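Local structure of 2-C-methyl-D-erythritol 4-phosphate cytidylyltransferase (Neisseria gonorrhoeae, 1VGW) at residues R75-G80 / A93-T98; G187-T190 / S194-E197. The protein probably catalyses the transfer of the cytidylyl group from CTP to 2-C-methyl-D-erythritol 4-phosphate, a step of the DXP pathway of isoprenoid biosynthesis. All coordinates share one frame; numbering follows the deposited sequence.

Contact 1: residues R75-G80 / A93-T98; sequences RVWKNG and AKLLET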
ATOM      1  N   ARG B  75      12.451  28.518   3.887  1.00 36.84           N
ATOM      2  CA  ARG B  75      13.896  28.651   4.139  1.00 37.94           C
ATOM      3  C   ARG B  75      14.660  27.495   3.533  1.00 39.91           C
ATOM      4  O   ARG B  75      14.408  26.341   3.892  1.00 40.77           O
ATOM      5  CB  ARG B  75      14.131  28.740   5.642  1.00 43.04           C
ATOM      6  CG  ARG B  75      13.241  29.848   6.265  1.00 40.24           C
ATOM      7  CD  ARG B  75      14.166  30.695   7.153  1.00 40.31           C
ATOM      8  NE  ARG B  75      13.348  31.622   7.964  1.00 36.90           N
ATOM      9  CZ  ARG B  75      13.932  32.657   8.558  1.00 34.84           C
ATOM     10  NH1 ARG B  75      15.234  32.816   8.430  1.00 31.17           N
ATOM     11  NH2 ARG B  75      13.217  33.489   9.287  1.00 35.47           N
ATOM     12  N   VAL B  76      15.598  27.795   2.628  1.00 38.50           N
ATOM     13  CA  VAL B  76      16.350  26.740   1.971  1.00 36.90           C
ATOM     14  C   VAL B  76      17.724  26.661   2.596  1.00 38.14           C
ATOM     15  O   VAL B  76      18.577  27.491   2.278  1.00 37.75           O
ATOM     16  CB  VAL B  76      16.407  26.991   0.445  1.00 36.01           C
ATOM     17  CG1 VAL B  76      17.462  26.120  -0.227  1.00 35.83           C
ATOM     18  CG2 VAL B  76      15.053  26.712  -0.211  1.00 28.19           C
ATOM     19  N   TRP B  77      17.968  25.680   3.468  1.00 38.81           N
ATOM     20  CA  TRP B  77      19.288  25.578   4.114  1.00 40.80           C
ATOM     21  C   TRP B  77      20.188  24.577   3.410  1.00 41.14           C
ATOM     22  O   TRP B  77      19.741  23.503   2.973  1.00 39.76           O
ATOM     23  CB  TRP B  77      19.119  25.164   5.592  1.00 41.89           C
ATOM     24  CG  TRP B  77      18.493  26.224   6.457  1.00 44.73           C
ATOM     25  CD1 TRP B  77      18.344  27.562   6.154  1.00 39.85           C
ATOM     26  CD2 TRP B  77      17.988  26.037   7.786  1.00 42.81           C
ATOM     27  NE1 TRP B  77      17.758  28.195   7.210  1.00 46.56           N
ATOM     28  CE2 TRP B  77      17.531  27.298   8.231  1.00 44.62           C
ATOM     29  CE3 TRP B  77      17.898  24.945   8.647  1.00 41.08           C
ATOM     30  CZ2 TRP B  77      16.945  27.492   9.485  1.00 42.80           C
ATOM     31  CZ3 TRP B  77      17.300  25.133   9.891  1.00 43.45           C
ATOM     32  CH2 TRP B  77      16.840  26.396  10.304  1.00 40.84           C
ATOM     33  N   LYS B  78      21.487  24.851   3.360  1.00 42.28           N
ATOM     34  CA  LYS B  78      22.379  23.932   2.634  1.00 47.29           C
ATOM     35  C   LYS B  78      23.321  23.180   3.536  1.00 48.09           C
ATOM     36  O   LYS B  78      24.540  23.201   3.380  1.00 49.72           O
ATOM     37  CB  LYS B  78      23.141  24.682   1.524  1.00 47.88           C
ATOM     38  CG  LYS B  78      22.192  25.313   0.501  1.00 46.35           C
ATOM     39  CD  LYS B  78      22.952  25.999  -0.607  1.00 49.53           C
ATOM     40  CE  LYS B  78      22.004  26.632  -1.615  1.00 51.90           C
ATOM     41  NZ  LYS B  78      22.750  27.494  -2.567  1.00 56.79           N
ATOM     42  N   ASN B  79      22.758  22.466   4.509  1.00 48.32           N
ATOM     43  CA  ASN B  79      23.570  21.698   5.431  1.00 49.21           C
ATOM     44  C   ASN B  79      23.025  20.274   5.519  1.00 49.14           C
ATOM     45  O   ASN B  79      22.888  19.715   6.597  1.00 48.26           O
ATOM     46  CB  ASN B  79      23.663  22.331   6.813  1.00 53.87           C
ATOM     47  CG  ASN B  79      22.278  22.561   7.404  1.00 53.59           C
ATOM     48  OD1 ASN B  79      21.553  23.398   6.885  1.00 53.08           O
ATOM     49  ND2 ASN B  79      21.913  21.817   8.428  1.00 55.52           N
ATOM     50  N   GLY B  80      22.773  19.733   4.334  1.00 48.99           N
ATOM     51  CA  GLY B  80      22.325  18.357   4.201  1.00 50.98           C
ATOM     52  C   GLY B  80      23.453  17.436   4.711  1.00 52.52           C
ATOM     53  O   GLY B  80      24.591  17.880   4.826  1.00 51.97           O
ATOM     54  N   ALA B  93      18.642  20.620  14.770  1.00 30.89           N
ATOM     55  CA  ALA B  93      19.614  21.342  15.588  1.00 32.02           C
ATOM     56  C   ALA B  93      19.692  22.813  15.227  1.00 34.78           C
ATOM     57  O   ALA B  93      19.794  23.714  16.078  1.00 36.34           O
ATOM     58  CB  ALA B  93      21.009  20.749  15.470  1.00 26.56           C
ATOM     59  N   LYS B  94      19.781  23.086  13.920  1.00 35.68           N
ATOM     60  CA  LYS B  94      19.842  24.465  13.452  1.00 35.08           C
ATOM     61  C   LYS B  94      18.560  25.205  13.769  1.00 34.10           C
ATOM     62  O   LYS B  94      18.651  26.366  14.196  1.00 34.84           O
ATOM     63  CB  LYS B  94      20.250  24.504  11.978  1.00 35.57           C
ATOM     64  CG  LYS B  94      20.401  25.866  11.374  1.00 36.88           C
ATOM     65  CD  LYS B  94      21.348  25.936  10.176  1.00 38.03           C
ATOM     66  CE  LYS B  94      20.988  27.178   9.348  1.00 42.31           C
ATOM     67  NZ  LYS B  94      22.088  27.650   8.479  1.00 47.78           N
ATOM     68  N   LEU B  95      17.374  24.596  13.730  1.00 33.41           N
ATOM     69  CA  LEU B  95      16.143  25.334  14.090  1.00 33.87           C
ATOM     70  C   LEU B  95      16.190  25.840  15.547  1.00 35.39           C
ATOM     71  O   LEU B  95      15.596  26.879  15.899  1.00 33.63           O
ATOM     72  CB  LEU B  95      14.904  24.490  13.841  1.00 28.92           C
ATOM     73  CG  LEU B  95      14.281  24.410  12.467  1.00 25.94           C
ATOM     74  CD1 LEU B  95      13.347  23.198  12.316  1.00 20.15           C
ATOM     75  CD2 LEU B  95      13.461  25.648  12.110  1.00 24.21           C
ATOM     76  N   LEU B  96      16.763  25.055  16.454  1.00 34.46           N
ATOM     77  CA  LEU B  96      16.885  25.384  17.856  1.00 34.46           C
ATOM     78  C   LEU B  96      18.026  26.395  18.055  1.00 37.14           C
ATOM     79  O   LEU B  96      17.841  27.494  18.550  1.00 37.36           O
ATOM     80  CB  LEU B  96      17.214  24.156  18.666  1.00 28.60           C
ATOM     81  CG  LEU B  96      16.233  23.288  19.384  1.00 30.50           C
ATOM     82  CD1 LEU B  96      14.862  23.837  19.636  1.00 25.26           C
ATOM     83  CD2 LEU B  96      16.201  21.879  18.847  1.00 24.49           C
ATOM     84  N   GLU B  97      19.216  26.086  17.542  1.00 40.21           N
ATOM     85  CA  GLU B  97      20.381  26.958  17.696  1.00 42.19           C
ATOM     86  C   GLU B  97      20.049  28.351  17.186  1.00 43.28           C
ATOM     87  O   GLU B  97      20.463  29.380  17.732  1.00 44.53           O
ATOM     88  CB  GLU B  97      21.578  26.396  16.950  1.00 49.44           C
ATOM     89  CG  GLU B  97      22.936  26.931  17.300  1.00 59.79           C
ATOM     90  CD  GLU B  97      23.119  28.425  17.209  1.00 65.78           C
ATOM     91  OE1 GLU B  97      23.473  29.055  18.243  1.00 69.90           O
ATOM     92  OE2 GLU B  97      22.877  29.008  16.123  1.00 66.59           O
ATOM     93  N   THR B  98      19.300  28.388  16.104  1.00 41.54           N
ATOM     94  CA  THR B  98      18.894  29.631  15.478  1.00 42.63           C
ATOM     95  C   THR B  98      17.889  30.417  16.263  1.00 40.15           C
ATOM     96  O   THR B  98      17.827  31.647  16.102  1.00 40.66           O
ATOM     97  CB  THR B  98      18.401  29.284  14.040  1.00 47.16           C
ATOM     98  OG1 THR B  98      19.491  29.627  13.141  1.00 48.45           O
ATOM     99  CG2 THR B  98      17.145  29.915  13.620  1.00 46.61           C
TER
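With CG of Lys94 trans to its backbone N (chi1 -178°) and the rest of the chain extended, the lysine leaves its helix as a long arm laid over one face of the Trp77 indole. Trp77, with CG anti to its carbonyl carbon (chi1 -69°), holds the indole out from the strand to receive it. Contact runs the length of the lysine: Lys94 CG lies 3.5 Å from Trp77 CZ3 over the six-membered ring, and Lys94 CE reaches 3.7 Å from the centroid of the five-membered ring, a CH-pi approach close to the ring normal. Beyond it, Lys94 NZ sits 4.3 Å from the same centroid and only 6° off the normal, so the ammonium group makes a cation-pi interaction over the pyrrole part of the indole. The two residues belong to a beta-alpha unit of the nucleotidyltransferase fold: strand 75-77 lies parallel to strand 52-56, and helix 84-98 is the next helix in the chain. Leu95 packs against the far end of the indole, its CG 3.9 Å from Trp77 CH2, and Leu95 CA lies in the ring plane at the edge. Leu100 and Val54 touch both Trp77 and Leu95, extending the apolar cluster between strand and helix. Past the strand, Asn79 brings OD1 to 4.2 Å from Lys94 CD, and its backbone O accepts a hydrogen bond from the side-chain ND2 of Asn90, one turn earlier on the same helix.

Contact 2: residues G187-T190 / S194-E197; sequences GGIT and SAVE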
ATOM      1  N   GLY B 187      20.953   3.065  18.166  1.00 80.77           N
ATOM      2  CA  GLY B 187      21.169   3.525  16.801  1.00 78.00           C
ATOM      3  C   GLY B 187      20.454   2.646  15.791  1.00 75.78           C
ATOM      4  O   GLY B 187      20.197   3.096  14.662  1.00 77.23           O
ATOM      5  N   GLY B 188      20.050   1.435  16.162  1.00 72.32           N
ATOM      6  CA  GLY B 188      19.341   0.561  15.217  1.00 67.45           C
ATOM      7  C   GLY B 188      17.895   1.003  15.016  1.00 63.69           C
ATOM      8  O   GLY B 188      16.972   0.238  15.335  1.00 64.93           O
ATOM      9  N   ILE B 189      17.664   2.195  14.491  1.00 57.94           N
ATOM     10  CA  ILE B 189      16.344   2.752  14.295  1.00 53.79           C
ATOM     11  C   ILE B 189      15.998   2.984  12.822  1.00 49.70           C
ATOM     12  O   ILE B 189      16.894   2.974  11.965  1.00 51.20           O
ATOM     13  CB  ILE B 189      16.237   4.141  14.985  1.00 56.49           C
ATOM     14  CG1 ILE B 189      17.159   5.136  14.259  1.00 53.75           C
ATOM     15  CG2 ILE B 189      16.585   4.085  16.455  1.00 55.68           C
ATOM     16  CD1 ILE B 189      16.466   6.437  13.926  1.00 53.38           C
ATOM     17  N   THR B 190      14.734   3.260  12.515  1.00 43.13           N
ATOM     18  CA  THR B 190      14.330   3.537  11.136  1.00 37.29           C
ATOM     19  C   THR B 190      13.706   4.923  10.981  1.00 34.03           C
ATOM     20  O   THR B 190      14.431   5.829  10.559  1.00 32.16           O
ATOM     21  CB  THR B 190      13.375   2.480  10.582  1.00 38.86           C
ATOM     22  OG1 THR B 190      12.387   2.184  11.589  1.00 37.85           O
ATOM     23  CG2 THR B 190      14.129   1.192  10.221  1.00 35.89           C
ATOM     24  N   SER B 194      10.423   5.680  15.672  1.00 30.64           N
ATOM     25  CA  SER B 194      11.174   4.620  16.322  1.00 30.40           C
ATOM     26  C   SER B 194      12.284   5.158  17.202  1.00 28.23           C
ATOM     27  O   SER B 194      12.729   4.447  18.111  1.00 28.54           O
ATOM     28  CB  SER B 194      11.672   3.569  15.314  1.00 30.89           C
ATOM     29  OG  SER B 194      12.891   3.968  14.716  1.00 25.91           O
ATOM     30  N   ALA B 195      12.857   6.316  16.931  1.00 27.44           N
ATOM     31  CA  ALA B 195      13.838   6.910  17.853  1.00 28.57           C
ATOM     32  C   ALA B 195      13.098   7.529  19.067  1.00 28.78           C
ATOM     33  O   ALA B 195      13.612   7.495  20.183  1.00 30.54           O
ATOM     34  CB  ALA B 195      14.695   7.982  17.252  1.00 28.44           C
ATOM     35  N   VAL B 196      11.897   8.035  18.878  1.00 28.02           N
ATOM     36  CA  VAL B 196      11.143   8.551  20.022  1.00 29.18           C
ATOM     37  C   VAL B 196      10.746   7.391  20.933  1.00 29.16           C
ATOM     38  O   VAL B 196      10.952   7.487  22.142  1.00 26.88           O
ATOM     39  CB  VAL B 196       9.980   9.444  19.606  1.00 27.14           C
ATOM     40  CG1 VAL B 196       9.001   9.710  20.750  1.00 28.88           C
ATOM     41  CG2 VAL B 196      10.520  10.834  19.168  1.00 28.52           C
ATOM     42  N   GLU B 197      10.258   6.271  20.407  1.00 28.89           N
ATOM     43  CA  GLU B 197       9.855   5.085  21.170  1.00 28.58           C
ATOM     44  C   GLU B 197      10.956   4.504  22.068  1.00 28.48           C
ATOM     45  O   GLU B 197      10.692   3.942  23.129  1.00 24.07           O
ATOM     46  CB  GLU B 197       9.390   3.965  20.244  1.00 26.91           C
ATOM     47  CG  GLU B 197       8.210   4.204  19.337  1.00 30.20           C
ATOM     48  CD  GLU B 197       8.287   3.378  18.044  1.00 34.07           C
ATOM     49  OE1 GLU B 197       8.792   2.216  18.062  1.00 30.86           O
ATOM     50  OE2 GLU B 197       7.872   3.857  16.975  1.00 34.73           O
TER
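The path to the contacts of Ile189 and Thr190 with helix 192-197 starts at two poorly ordered glycines. Gly188 is the centre of an inverse gamma turn, closed by Ile189 N bonding back to Gly187 O at 2.7 Å. Ile189 follows with its side chain turned to the helix: CB packs 3.4 Å from Ser194 OG, while the branch through CG1 carries CD1 to 4.1 Å from the methyl CB of Ala195. Next comes the polar link, in which Thr190 N donates to Ser194 OG at 3.0 Å with an N-H...O angle of 160°. The serine hydroxyl can face the loop because OG lies between its own backbone N and carbonyl carbon (chi1 84°). This is a loop folded back on the first turn of the helix that follows it, and Asp191 in the connection bonds through OD2 to Ser194 N. Thr190 OG1 stands 3.6 Å from Ser194 OG, alongside the bond from its own N-H. The second subunit borders this corner: its Lys147 pairs with Glu197 in a salt bridge, and its Thr145 packs on Thr190. The Thr190 side chain lies about 11 Å from that of Lys214, which is predicted to position the MEP substrate.

How the contacts relate
The centres of contacts 1 and 2 are 22 Å apart and their nearest atoms about 12 Å, and along the chain the first closes before the second opens. Contact 1 joins a strand of the large mixed sheet to helix 84-98; contact 2 joins a loop to helix 192-197, which precedes strand 204-207 of the same sheet. Helix 174-180 links the two regions, touched by Leu96 of helix 84-98 and by Ala195 and Val196 of helix 192-197. Their surroundings differ: no other chain of the assembly reaches contact 1, so it belongs to the packing within one subunit, whereas contact 2 lies beside the interface with the second subunit of the dimer.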